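Local coordinates for gamma-glutamylcyclotransferase (PDB 3CRY), which catalyses the formation of 5-oxoproline from gamma-glutamyl dipeptides, may contribute to glutathione homeostasis, and can induce cytochrome c release from mitochondria, at residues Glu14-Tyr19 against Val83-Lys88; Asn25-Arg30 against Ala147-Leu152; Phe40-Arg45 against Val112-Gly117; Val106-Lys111 against Cys122-Met127. The protein carries 1 engineered substitution. One frame throughout, in Å; residues are numbered along the deposited sequence. Where two conformers were deposited one is given.

Contact 1 of 4, residues Glu14-Tyr19 against Val83-Lys88; sequences EESFLY and VWKMNK
Ser16-Tyr19 and Val83-Asn87 pair as antiparallel neighbours in the five-stranded sheet, their short axes at 154° to each other. The backbone gives the evidence: Phe17 and Met86 exchange two hydrogen bonds, with Phe17 N 2.8 Å from Met86 O, and Tyr19 and Trp84 exchange two more. The side chains of both hydrogen-bonded pairs share one face. There the Phe17 ring, whose CG sits between the backbone N and the carbonyl carbon (chi1 73°), lies alongside Met86, with CE1 3.6 Å from Met86 CB. The ring's edge meets Asn87 O in plane. Met86 SD makes oblique Met-aromatic contacts with two rings, 5.0 Å from the Phe17 centroid and 5.1 Å from that of Tyr19. Replacing Phe17 by an alanine is likely to open a gap beside Met86 and leave Leu94 of helix 91-97 without part of its packing. Past the paired residues, Lys88 fastens the incoming chain, its N bonding Glu15 O almost straight (173°) and its extended side chain carrying NZ to Glu14 O at 2.9 Å. Tyr19, inferred to bind substrate, touches Gln98, the engineered residue at the proton-acceptor position, and its OH bonds Asn25. Since Leu18 also bonds the backbone of Arg123 in strand 119-126, the sheet closes on itself as the small antiparallel barrel of the gamma-glutamylcyclotransferase fold, with Tyr19 beside the active-site position.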
# COMPACT_ATOMS: atom_id res chain seq x y z
N GLU A 14 -13.55 -9.71 -15.33
CA GLU A 14 -13.04 -11.08 -15.66
C GLU A 14 -13.21 -12.05 -14.48
O GLU A 14 -13.46 -11.63 -13.35
CB GLU A 14 -11.57 -11.00 -16.11
CG GLU A 14 -10.95 -12.33 -16.51
CD GLU A 14 -9.95 -12.21 -17.65
OE1 GLU A 14 -9.67 -11.08 -18.10
OE2 GLU A 14 -9.45 -13.27 -18.10
N GLU A 15 -13.10 -13.34 -14.79
CA GLU A 15 -13.19 -14.42 -13.82
C GLU A 15 -11.92 -14.47 -12.94
O GLU A 15 -11.96 -15.01 -11.83
CB GLU A 15 -13.40 -15.73 -14.60
CG GLU A 15 -13.27 -17.06 -13.82
CD GLU A 15 -14.62 -17.75 -13.55
OE1 GLU A 15 -14.74 -18.40 -12.48
OE2 GLU A 15 -15.54 -17.66 -14.40
N SER A 16 -10.82 -13.90 -13.44
CA SER A 16 -9.49 -14.06 -12.82
C SER A 16 -8.81 -12.76 -12.43
O SER A 16 -9.18 -11.68 -12.90
CB SER A 16 -8.56 -14.83 -13.76
OG SER A 16 -9.10 -16.11 -14.04
N PHE A 17 -7.80 -12.87 -11.57
CA PHE A 17 -6.94 -11.75 -11.27
C PHE A 17 -5.49 -12.23 -11.20
O PHE A 17 -5.24 -13.43 -11.06
CB PHE A 17 -7.36 -11.04 -9.97
CG PHE A 17 -7.03 -11.79 -8.71
CD1 PHE A 17 -7.87 -12.82 -8.25
CD2 PHE A 17 -5.88 -11.48 -7.97
CE1 PHE A 17 -7.59 -13.51 -7.08
CE2 PHE A 17 -5.58 -12.18 -6.80
CZ PHE A 17 -6.43 -13.19 -6.35
N LEU A 18 -4.55 -11.30 -11.29
CA LEU A 18 -3.12 -11.64 -11.24
C LEU A 18 -2.55 -11.18 -9.91
O LEU A 18 -2.86 -10.08 -9.44
CB LEU A 18 -2.38 -10.97 -12.40
CG LEU A 18 -2.86 -11.33 -13.81
CD1 LEU A 18 -2.10 -10.55 -14.82
CD2 LEU A 18 -2.71 -12.84 -14.07
N TYR A 19 -1.70 -12.02 -9.32
CA TYR A 19 -1.14 -11.80 -7.98
C TYR A 19 0.40 -11.85 -8.09
O TYR A 19 0.95 -12.82 -8.58
CB TYR A 19 -1.66 -12.88 -7.00
CG TYR A 19 -0.82 -13.02 -5.74
CD1 TYR A 19 -0.53 -11.91 -4.93
CD2 TYR A 19 -0.32 -14.26 -5.35
CE1 TYR A 19 0.28 -12.03 -3.78
CE2 TYR A 19 0.46 -14.40 -4.19
CZ TYR A 19 0.76 -13.29 -3.42
OH TYR A 19 1.54 -13.41 -2.30
N VAL A 83 4.30 -13.92 -10.95
CA VAL A 83 2.89 -13.57 -11.15
C VAL A 83 2.08 -14.86 -11.22
O VAL A 83 2.36 -15.75 -12.06
CB VAL A 83 2.66 -12.69 -12.41
CG1 VAL A 83 1.19 -12.39 -12.57
CG2 VAL A 83 3.48 -11.36 -12.30
N TRP A 84 1.10 -14.96 -10.32
CA TRP A 84 0.15 -16.08 -10.27
C TRP A 84 -1.22 -15.67 -10.79
O TRP A 84 -1.72 -14.60 -10.46
CB TRP A 84 -0.02 -16.58 -8.82
CG TRP A 84 1.24 -17.12 -8.20
CD1 TRP A 84 2.09 -16.44 -7.37
CD2 TRP A 84 1.80 -18.43 -8.37
NE1 TRP A 84 3.15 -17.25 -7.01
CE2 TRP A 84 3.00 -18.48 -7.61
CE3 TRP A 84 1.40 -19.58 -9.09
CZ2 TRP A 84 3.82 -19.64 -7.54
CZ3 TRP A 84 2.22 -20.73 -9.03
CH2 TRP A 84 3.42 -20.74 -8.26
N LYS A 85 -1.84 -16.54 -11.59
CA LYS A 85 -3.23 -16.31 -12.01
C LYS A 85 -4.15 -17.06 -11.06
O LYS A 85 -4.00 -18.27 -10.83
CB LYS A 85 -3.44 -16.83 -13.44
CG LYS A 85 -4.81 -16.49 -14.02
CD LYS A 85 -4.86 -17.05 -15.44
CE LYS A 85 -5.94 -16.39 -16.28
NZ LYS A 85 -6.11 -17.17 -17.54
N MET A 86 -5.11 -16.32 -10.49
CA MET A 86 -6.04 -16.87 -9.51
C MET A 86 -7.48 -16.52 -9.84
O MET A 86 -7.73 -15.51 -10.53
CB MET A 86 -5.65 -16.36 -8.12
CG MET A 86 -4.34 -16.96 -7.61
SD MET A 86 -3.77 -16.24 -6.05
CE MET A 86 -4.97 -16.95 -4.95
N ASN A 87 -8.43 -17.32 -9.37
CA ASN A 87 -9.85 -16.98 -9.55
C ASN A 87 -10.28 -15.86 -8.60
O ASN A 87 -9.84 -15.80 -7.46
CB ASN A 87 -10.76 -18.20 -9.39
CG ASN A 87 -12.18 -17.92 -9.89
OD1 ASN A 87 -12.99 -17.31 -9.19
ND2 ASN A 87 -12.46 -18.36 -11.10
N LYS A 88 -11.13 -14.96 -9.09
CA LYS A 88 -11.59 -13.84 -8.25
C LYS A 88 -12.33 -14.30 -6.98
O LYS A 88 -12.36 -13.60 -5.98
CB LYS A 88 -12.40 -12.82 -9.06
CG LYS A 88 -11.53 -11.81 -9.78
CD LYS A 88 -12.35 -10.73 -10.48
CE LYS A 88 -11.46 -9.83 -11.32
NZ LYS A 88 -12.22 -9.22 -12.45

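Contact 2 of 4, residues Asn25-Arg30 against Ala147-Leu152; sequences NLLTER and AKENGL
Glu149 OE1 is gripped twice by Thr28: the backbone N donates at 2.9 Å to the syn lone pair, and OG1 donates at 2.8 Å from above the carboxylate plane, 62° out of it. The chain of Glu149, CG anti to its own N (chi1 170°) and extended beyond, is what carries the carboxylate across to Thr28. Its other oxygen, OE2, accepts a hydrogen bond from a water that in turn accepts one from Glu29 N. Because Leu27 is the N-cap of helix 28-34, the carboxylate binds the first helical amide directly and the next through water, and its negative charge probably suits that end of the helix dipole. Glu149 itself closes helix 137-149, which ends in a Schellman motif with Gly151, at positive phi, as C-prime: Leu152 N returns to Ala147 O at 3.1 Å. Asn150, the first residue to leave the helix, sets ND2 2.7 Å from Leu26 O and nearly in line with that carbonyl; the oxygen lies in the Asn150 amide plane, though the bond is bent at the hydrogen (140°). A second water donates both to Asn150 OD1 and to Thr28 OG1. Deeper in, Leu26 CD2 meets Leu152 CD2 at 4.2 Å, the side chains nearly perpendicular, with Val82 of strand 77-87 packed against both.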
# COMPACT_ATOMS: atom_id res chain seq x y z
N ASN A 25 5.55 -17.12 -1.12
CA ASN A 25 4.67 -17.51 -2.24
C ASN A 25 5.38 -17.60 -3.62
O ASN A 25 4.74 -17.92 -4.62
CB ASN A 25 3.40 -16.63 -2.32
CG ASN A 25 2.36 -17.00 -1.24
OD1 ASN A 25 2.34 -18.12 -0.71
ND2 ASN A 25 1.50 -16.04 -0.93
N LEU A 26 6.69 -17.36 -3.66
CA LEU A 26 7.50 -17.72 -4.83
C LEU A 26 7.52 -19.24 -5.06
O LEU A 26 7.72 -19.68 -6.21
CB LEU A 26 8.95 -17.25 -4.65
CG LEU A 26 9.20 -15.75 -4.73
CD1 LEU A 26 10.67 -15.47 -4.35
CD2 LEU A 26 8.86 -15.19 -6.13
N LEU A 27 7.34 -20.03 -4.00
CA LEU A 27 7.42 -21.49 -4.10
C LEU A 27 6.05 -22.12 -4.36
O LEU A 27 5.10 -21.91 -3.62
CB LEU A 27 8.02 -22.10 -2.82
CG LEU A 27 8.30 -23.61 -2.92
CD1 LEU A 27 9.41 -23.91 -3.94
CD2 LEU A 27 8.64 -24.15 -1.54
N THR A 28 5.96 -22.90 -5.43
CA THR A 28 4.66 -23.46 -5.87
C THR A 28 4.00 -24.30 -4.77
O THR A 28 2.80 -24.14 -4.51
CB THR A 28 4.84 -24.25 -7.17
OG1 THR A 28 5.46 -23.40 -8.12
CG2 THR A 28 3.51 -24.73 -7.72
N GLU A 29 4.76 -25.18 -4.12
CA GLU A 29 4.18 -26.00 -3.06
C GLU A 29 3.70 -25.19 -1.85
O GLU A 29 2.73 -25.57 -1.19
CB GLU A 29 5.11 -27.13 -2.61
CG GLU A 29 4.31 -28.27 -1.93
CD GLU A 29 5.18 -29.40 -1.40
OE1 GLU A 29 6.39 -29.42 -1.68
OE2 GLU A 29 4.64 -30.28 -0.68
N ARG A 30 4.36 -24.06 -1.59
CA ARG A 30 3.95 -23.20 -0.49
C ARG A 30 2.65 -22.48 -0.82
O ARG A 30 1.72 -22.52 -0.02
CB ARG A 30 5.03 -22.18 -0.09
CG ARG A 30 4.56 -21.15 0.96
CD ARG A 30 4.11 -21.77 2.27
NE ARG A 30 3.46 -20.75 3.10
CZ ARG A 30 3.15 -20.89 4.39
NH1 ARG A 30 3.42 -22.03 5.02
NH2 ARG A 30 2.58 -19.89 5.03
N ALA A 147 12.45 -19.12 -5.92
CA ALA A 147 13.10 -18.29 -6.93
C ALA A 147 13.76 -19.18 -7.99
O ALA A 147 13.70 -18.89 -9.19
CB ALA A 147 14.13 -17.36 -6.26
N LYS A 148 14.38 -20.27 -7.55
CA LYS A 148 15.05 -21.17 -8.48
C LYS A 148 14.03 -21.96 -9.32
O LYS A 148 14.13 -22.02 -10.55
CB LYS A 148 15.93 -22.13 -7.69
CG LYS A 148 16.68 -23.12 -8.54
CD LYS A 148 17.67 -23.88 -7.68
CE LYS A 148 18.69 -24.58 -8.53
NZ LYS A 148 18.23 -25.95 -8.78
N GLU A 149 13.03 -22.53 -8.65
CA GLU A 149 12.00 -23.35 -9.29
C GLU A 149 11.26 -22.60 -10.40
O GLU A 149 10.95 -23.17 -11.46
CB GLU A 149 10.99 -23.79 -8.23
CG GLU A 149 9.72 -24.46 -8.74
CD GLU A 149 8.73 -24.72 -7.62
OE1 GLU A 149 8.09 -23.74 -7.18
OE2 GLU A 149 8.63 -25.89 -7.16
N ASN A 150 10.94 -21.34 -10.13
CA ASN A 150 10.12 -20.56 -11.05
C ASN A 150 10.89 -19.63 -12.00
O ASN A 150 10.30 -18.80 -12.66
CB ASN A 150 8.97 -19.88 -10.28
CG ASN A 150 7.86 -20.85 -9.91
OD1 ASN A 150 7.42 -21.67 -10.74
ND2 ASN A 150 7.41 -20.80 -8.66
N GLY A 151 12.21 -19.80 -12.05
CA GLY A 151 13.03 -19.15 -13.07
C GLY A 151 13.28 -17.65 -12.92
O GLY A 151 13.35 -16.94 -13.93
N LEU A 152 13.42 -17.15 -11.69
CA LEU A 152 13.83 -15.74 -11.54
C LEU A 152 15.27 -15.57 -12.07
O LEU A 152 16.03 -16.54 -12.08
CB LEU A 152 13.72 -15.29 -10.07
CG LEU A 152 12.36 -14.74 -9.61
CD1 LEU A 152 11.19 -15.62 -9.90
CD2 LEU A 152 12.42 -14.39 -8.14
O HOH W 1 5.71 -23.52 -10.89
O HOH W 2 7.13 -26.42 -5.12

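Contact 3 of 4, residues Phe40-Arg45 against Val112-Gly117; sequences FFCVAR and VATQEG
A water stands between Val43 and Gln115 where a regular ladder would have a direct backbone bond: it donates to Val43 O at 2.6 Å and accepts from Gln115 N at 2.8 Å. Two residues along, the ladder is intact, for Arg45 and Ala113 form a hydrogen-bonded antiparallel pair, with Arg45 N 2.8 Å from Ala113 O and the return bond, Ala113 N to Arg45 O, at 2.9 Å. Both donors are tilted from the carbonyl planes. The short axes of the two strands lie at 126°, and this is where strands 39-46 and 106-114 of the five-stranded barrel part company. Strand 39-46 is itself irregular, since Phe41 and Cys42 both face Val83 in a classic beta bulge, while strand 106-114 runs into a type I turn from Thr114 to Gly117. Thr114 works on two fronts. Its OG1, held between the backbone N and the carbonyl carbon (chi1 68°), accepts from Glu116 N at 3.3 Å in an ST turn and also from Lys118 N, while CG2 rests 3.9 Å from Cys42 SG. A valine in place of Thr114 would remove this acceptor, and the amides of Glu116 and Lys118 would probably lose their side-chain partner and the turn some of its fixing. Ala44 CB packs at 3.5 Å on Val112 CG2, with Ile120 of strand 119-126 next to Cys42, Val112 and Thr114. The Arg45 chain bends at chi3, and its NH1 forms a salt bridge with Glu78; Gln115 places NE2 4.1 Å from Val43 CB.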
# COMPACT_ATOMS: atom_id res chain seq x y z
N PHE A 40 0.80 -20.73 -12.25
CA PHE A 40 1.93 -19.91 -12.71
C PHE A 40 1.54 -19.15 -13.97
O PHE A 40 1.01 -19.74 -14.92
CB PHE A 40 3.17 -20.76 -13.00
CG PHE A 40 4.34 -19.96 -13.54
CD1 PHE A 40 5.22 -19.31 -12.67
CD2 PHE A 40 4.56 -19.85 -14.92
CE1 PHE A 40 6.30 -18.57 -13.18
CE2 PHE A 40 5.64 -19.10 -15.44
CZ PHE A 40 6.50 -18.45 -14.55
N PHE A 41 1.81 -17.84 -13.98
CA PHE A 41 1.53 -16.97 -15.13
C PHE A 41 2.81 -16.46 -15.79
O PHE A 41 2.99 -16.66 -16.99
CB PHE A 41 0.60 -15.83 -14.71
CG PHE A 41 0.08 -14.99 -15.86
CD1 PHE A 41 -0.98 -15.43 -16.63
CD2 PHE A 41 0.62 -13.72 -16.11
CE1 PHE A 41 -1.49 -14.64 -17.68
CE2 PHE A 41 0.13 -12.93 -17.16
CZ PHE A 41 -0.93 -13.39 -17.95
N CYS A 42 3.68 -15.80 -15.02
CA CYS A 42 4.99 -15.39 -15.56
C CYS A 42 5.90 -14.86 -14.45
O CYS A 42 5.43 -14.62 -13.33
CB CYS A 42 4.81 -14.30 -16.61
SG CYS A 42 4.22 -12.71 -15.98
N VAL A 43 7.19 -14.72 -14.78
CA VAL A 43 8.16 -14.03 -13.95
C VAL A 43 8.10 -12.55 -14.32
O VAL A 43 7.92 -12.22 -15.50
CB VAL A 43 9.58 -14.56 -14.22
CG1 VAL A 43 10.63 -13.77 -13.45
CG2 VAL A 43 9.66 -16.04 -13.83
N ALA A 44 8.23 -11.67 -13.34
CA ALA A 44 8.16 -10.23 -13.61
C ALA A 44 8.98 -9.39 -12.65
O ALA A 44 9.29 -9.82 -11.52
CB ALA A 44 6.69 -9.76 -13.65
N ARG A 45 9.31 -8.17 -13.09
CA ARG A 45 10.13 -7.23 -12.32
C ARG A 45 9.31 -6.03 -11.87
O ARG A 45 8.62 -5.39 -12.69
CB ARG A 45 11.33 -6.76 -13.17
CG ARG A 45 12.13 -5.61 -12.54
CD ARG A 45 13.53 -5.37 -13.13
NE ARG A 45 13.57 -5.28 -14.58
CZ ARG A 45 14.70 -5.25 -15.29
NH1 ARG A 45 15.89 -5.31 -14.68
NH2 ARG A 45 14.67 -5.16 -16.62
N VAL A 112 4.01 -4.37 -13.14
CA VAL A 112 5.29 -5.08 -13.26
C VAL A 112 5.60 -5.35 -14.73
O VAL A 112 4.71 -5.29 -15.59
CB VAL A 112 5.30 -6.39 -12.41
CG1 VAL A 112 5.10 -6.07 -10.90
CG2 VAL A 112 4.23 -7.36 -12.91
N ALA A 113 6.87 -5.61 -15.03
CA ALA A 113 7.33 -5.81 -16.40
C ALA A 113 7.83 -7.24 -16.58
O ALA A 113 8.63 -7.72 -15.78
CB ALA A 113 8.45 -4.80 -16.73
N THR A 114 7.34 -7.91 -17.62
CA THR A 114 7.81 -9.25 -17.94
C THR A 114 9.20 -9.15 -18.58
O THR A 114 9.68 -8.05 -18.88
CB THR A 114 6.85 -9.95 -18.92
OG1 THR A 114 6.91 -9.29 -20.19
CG2 THR A 114 5.41 -9.88 -18.42
N GLN A 115 9.85 -10.30 -18.77
CA GLN A 115 11.16 -10.32 -19.42
C GLN A 115 11.08 -9.99 -20.93
O GLN A 115 12.10 -9.92 -21.61
CB GLN A 115 11.90 -11.65 -19.14
CG GLN A 115 12.31 -11.79 -17.67
CD GLN A 115 12.96 -13.13 -17.32
OE1 GLN A 115 14.14 -13.18 -16.94
NE2 GLN A 115 12.20 -14.21 -17.41
N GLU A 116 9.88 -9.77 -21.44
CA GLU A 116 9.72 -9.25 -22.80
C GLU A 116 9.27 -7.78 -22.79
O GLU A 116 8.91 -7.20 -23.83
CB GLU A 116 8.76 -10.13 -23.64
CG GLU A 116 7.27 -9.99 -23.32
CD GLU A 116 6.77 -10.97 -22.27
OE1 GLU A 116 5.56 -10.93 -21.95
OE2 GLU A 116 7.58 -11.77 -21.75
N GLY A 117 9.32 -7.17 -21.61
CA GLY A 117 8.99 -5.76 -21.43
C GLY A 117 7.52 -5.41 -21.56
O GLY A 117 7.18 -4.25 -21.84
O HOH W 3 8.62 -12.69 -17.95

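Contact 4 of 4, residues Val106-Lys111 against Cys122-Met127; sequences VVIEVK and CRSYLM
Val106 opens the ladder by giving its N to Leu126 O at 2.8 Å, an almost straight bond (170°), and by taking one back from Leu126 N. The two side chains run alongside each other, with Val106 CG1 3.9 Å from Leu126 CD1. Val107 turns to the other face and spans two partners. Its CG1, anti to the backbone N (chi1 175°), sits 3.5 Å above the guanidinium plane of Arg123 and over its centre, while CG2 comes 3.6 Å from Tyr125 CE1. Both of those polar ends bind Asp95, by a salt bridge from Arg123 NH2 and a hydrogen bond from Tyr125 OH; Arg123 NH2 also forms a salt bridge with Glu109 of the second subunit, and the Tyr125 ring reaches the engineered Gln98 at the active site. Ile108 N bonds Ser124 O at 2.9 Å from well above the carbonyl plane (50° out of it). The segments belong to a beta hairpin, whose strands 106-114 and 119-126 complete the barrel sheet. Residues Val107 to Glu109 also pair with a strand of the second subunit, which extends the ladder into the dimer. On the face opposite Val107, Ile108 CD1 meets Leu126 CD2 at 3.7 Å, their side chains nearly at right angles. Glu109 passes Cys122 O with its CG at 3.9 Å, and its carboxylate pairs with Arg123 of the second subunit, across the dimer interface. Val110 ends the walk with two near-linear bonds to Cys122, Val110 O receiving Cys122 N at 2.8 Å, and its CG2 lies on Cys122 CB.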
# COMPACT_ATOMS: atom_id res chain seq x y z
N VAL A 106 -1.09 -4.45 3.87
CA VAL A 106 -2.15 -3.78 3.14
C VAL A 106 -2.16 -4.31 1.70
O VAL A 106 -1.10 -4.73 1.17
CB VAL A 106 -1.97 -2.23 3.19
CG1 VAL A 106 -0.78 -1.80 2.33
CG2 VAL A 106 -3.26 -1.53 2.75
N VAL A 107 -3.35 -4.34 1.08
CA VAL A 107 -3.47 -4.67 -0.34
C VAL A 107 -2.98 -3.52 -1.19
O VAL A 107 -3.38 -2.37 -0.97
CB VAL A 107 -4.96 -4.98 -0.74
CG1 VAL A 107 -5.06 -5.19 -2.24
CG2 VAL A 107 -5.51 -6.15 0.04
N ILE A 108 -2.10 -3.82 -2.15
CA ILE A 108 -1.65 -2.82 -3.14
C ILE A 108 -1.97 -3.25 -4.58
O ILE A 108 -2.27 -4.43 -4.84
CB ILE A 108 -0.12 -2.55 -3.03
CG1 ILE A 108 0.71 -3.81 -3.34
CG2 ILE A 108 0.22 -1.93 -1.66
CD1 ILE A 108 2.23 -3.55 -3.27
N GLU A 109 -1.88 -2.30 -5.51
CA GLU A 109 -1.88 -2.62 -6.94
C GLU A 109 -0.52 -2.18 -7.45
O GLU A 109 -0.04 -1.10 -7.08
CB GLU A 109 -2.98 -1.83 -7.68
CG GLU A 109 -3.09 -2.16 -9.18
CD GLU A 109 -4.12 -1.28 -9.86
OE1 GLU A 109 -5.32 -1.49 -9.62
OE2 GLU A 109 -3.71 -0.37 -10.59
N VAL A 110 0.13 -3.04 -8.22
CA VAL A 110 1.42 -2.68 -8.83
C VAL A 110 1.44 -3.00 -10.31
O VAL A 110 0.69 -3.85 -10.77
CB VAL A 110 2.62 -3.38 -8.14
CG1 VAL A 110 2.84 -2.83 -6.73
CG2 VAL A 110 2.44 -4.89 -8.13
N LYS A 111 2.31 -2.31 -11.04
CA LYS A 111 2.51 -2.61 -12.45
C LYS A 111 3.92 -3.17 -12.58
O LYS A 111 4.90 -2.56 -12.13
CB LYS A 111 2.29 -1.34 -13.28
CG LYS A 111 0.81 -1.01 -13.40
CD LYS A 111 0.56 0.40 -13.91
CE LYS A 111 -0.94 0.63 -14.10
NZ LYS A 111 -1.23 1.96 -14.74
N CYS A 122 -1.03 -6.03 -11.32
CA CYS A 122 -1.17 -7.10 -10.33
C CYS A 122 -1.64 -6.65 -8.94
O CYS A 122 -1.32 -5.54 -8.52
CB CYS A 122 0.18 -7.79 -10.11
SG CYS A 122 0.85 -8.63 -11.55
N ARG A 123 -2.35 -7.53 -8.25
CA ARG A 123 -2.56 -7.38 -6.80
C ARG A 123 -1.29 -7.86 -6.07
O ARG A 123 -0.65 -8.83 -6.48
CB ARG A 123 -3.76 -8.23 -6.38
CG ARG A 123 -4.27 -8.04 -4.93
CD ARG A 123 -5.44 -9.01 -4.66
NE ARG A 123 -6.21 -8.70 -3.44
CZ ARG A 123 -7.18 -7.77 -3.38
NH1 ARG A 123 -7.49 -7.04 -4.45
NH2 ARG A 123 -7.84 -7.57 -2.24
N SER A 124 -0.91 -7.14 -5.01
CA SER A 124 0.15 -7.59 -4.11
C SER A 124 -0.13 -7.07 -2.71
O SER A 124 -1.27 -6.62 -2.44
CB SER A 124 1.55 -7.14 -4.62
OG SER A 124 2.58 -7.95 -4.05
N TYR A 125 0.88 -7.12 -1.84
CA TYR A 125 0.77 -6.80 -0.40
C TYR A 125 2.08 -6.22 0.06
O TYR A 125 3.14 -6.65 -0.41
CB TYR A 125 0.49 -8.05 0.43
CG TYR A 125 -0.82 -8.72 0.04
CD1 TYR A 125 -2.01 -8.35 0.67
CD2 TYR A 125 -0.86 -9.68 -0.98
CE1 TYR A 125 -3.23 -8.95 0.30
CE2 TYR A 125 -2.07 -10.27 -1.35
CZ TYR A 125 -3.24 -9.89 -0.71
OH TYR A 125 -4.41 -10.48 -1.08
N LEU A 126 2.00 -5.25 0.98
CA LEU A 126 3.20 -4.83 1.71
C LEU A 126 2.87 -4.36 3.13
O LEU A 126 1.70 -4.08 3.44
CB LEU A 126 3.99 -3.79 0.90
CG LEU A 126 3.25 -2.48 0.54
CD1 LEU A 126 3.03 -1.56 1.74
CD2 LEU A 126 4.05 -1.75 -0.56
N MET A 127 3.89 -4.31 4.00
CA MET A 127 3.68 -3.88 5.39
C MET A 127 3.72 -2.35 5.46
O MET A 127 4.52 -1.72 4.76
CB MET A 127 4.81 -4.41 6.27
CG MET A 127 4.87 -5.90 6.35
SD MET A 127 6.33 -6.38 7.35
CE MET A 127 6.23 -8.14 7.10

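Overall arrangement
Contacts 1, 3 and 4 are antiparallel pairings within one barrel sheet, whereas contact 2 joins two helix ends outside it. Contact 4 is buried, and its bonding runs on into the dimer; contacts 1, 2 and 3 are partly buried, 1 and 3 with charged residues and turns toward their ends. Contacts 3 and 4 share strand 106-114, and contact 1 links to both: Val83 N bonds Cys42 O, and Leu18 O bonds Arg123 N. Chemistry follows place: backbone ladders with apolar and aromatic packing in the sheet, a water-bridged ladder position in contact 3, carboxylate and amide grips in contact 2. Contacts 2 and 4, centres about 19 Å apart, do not touch.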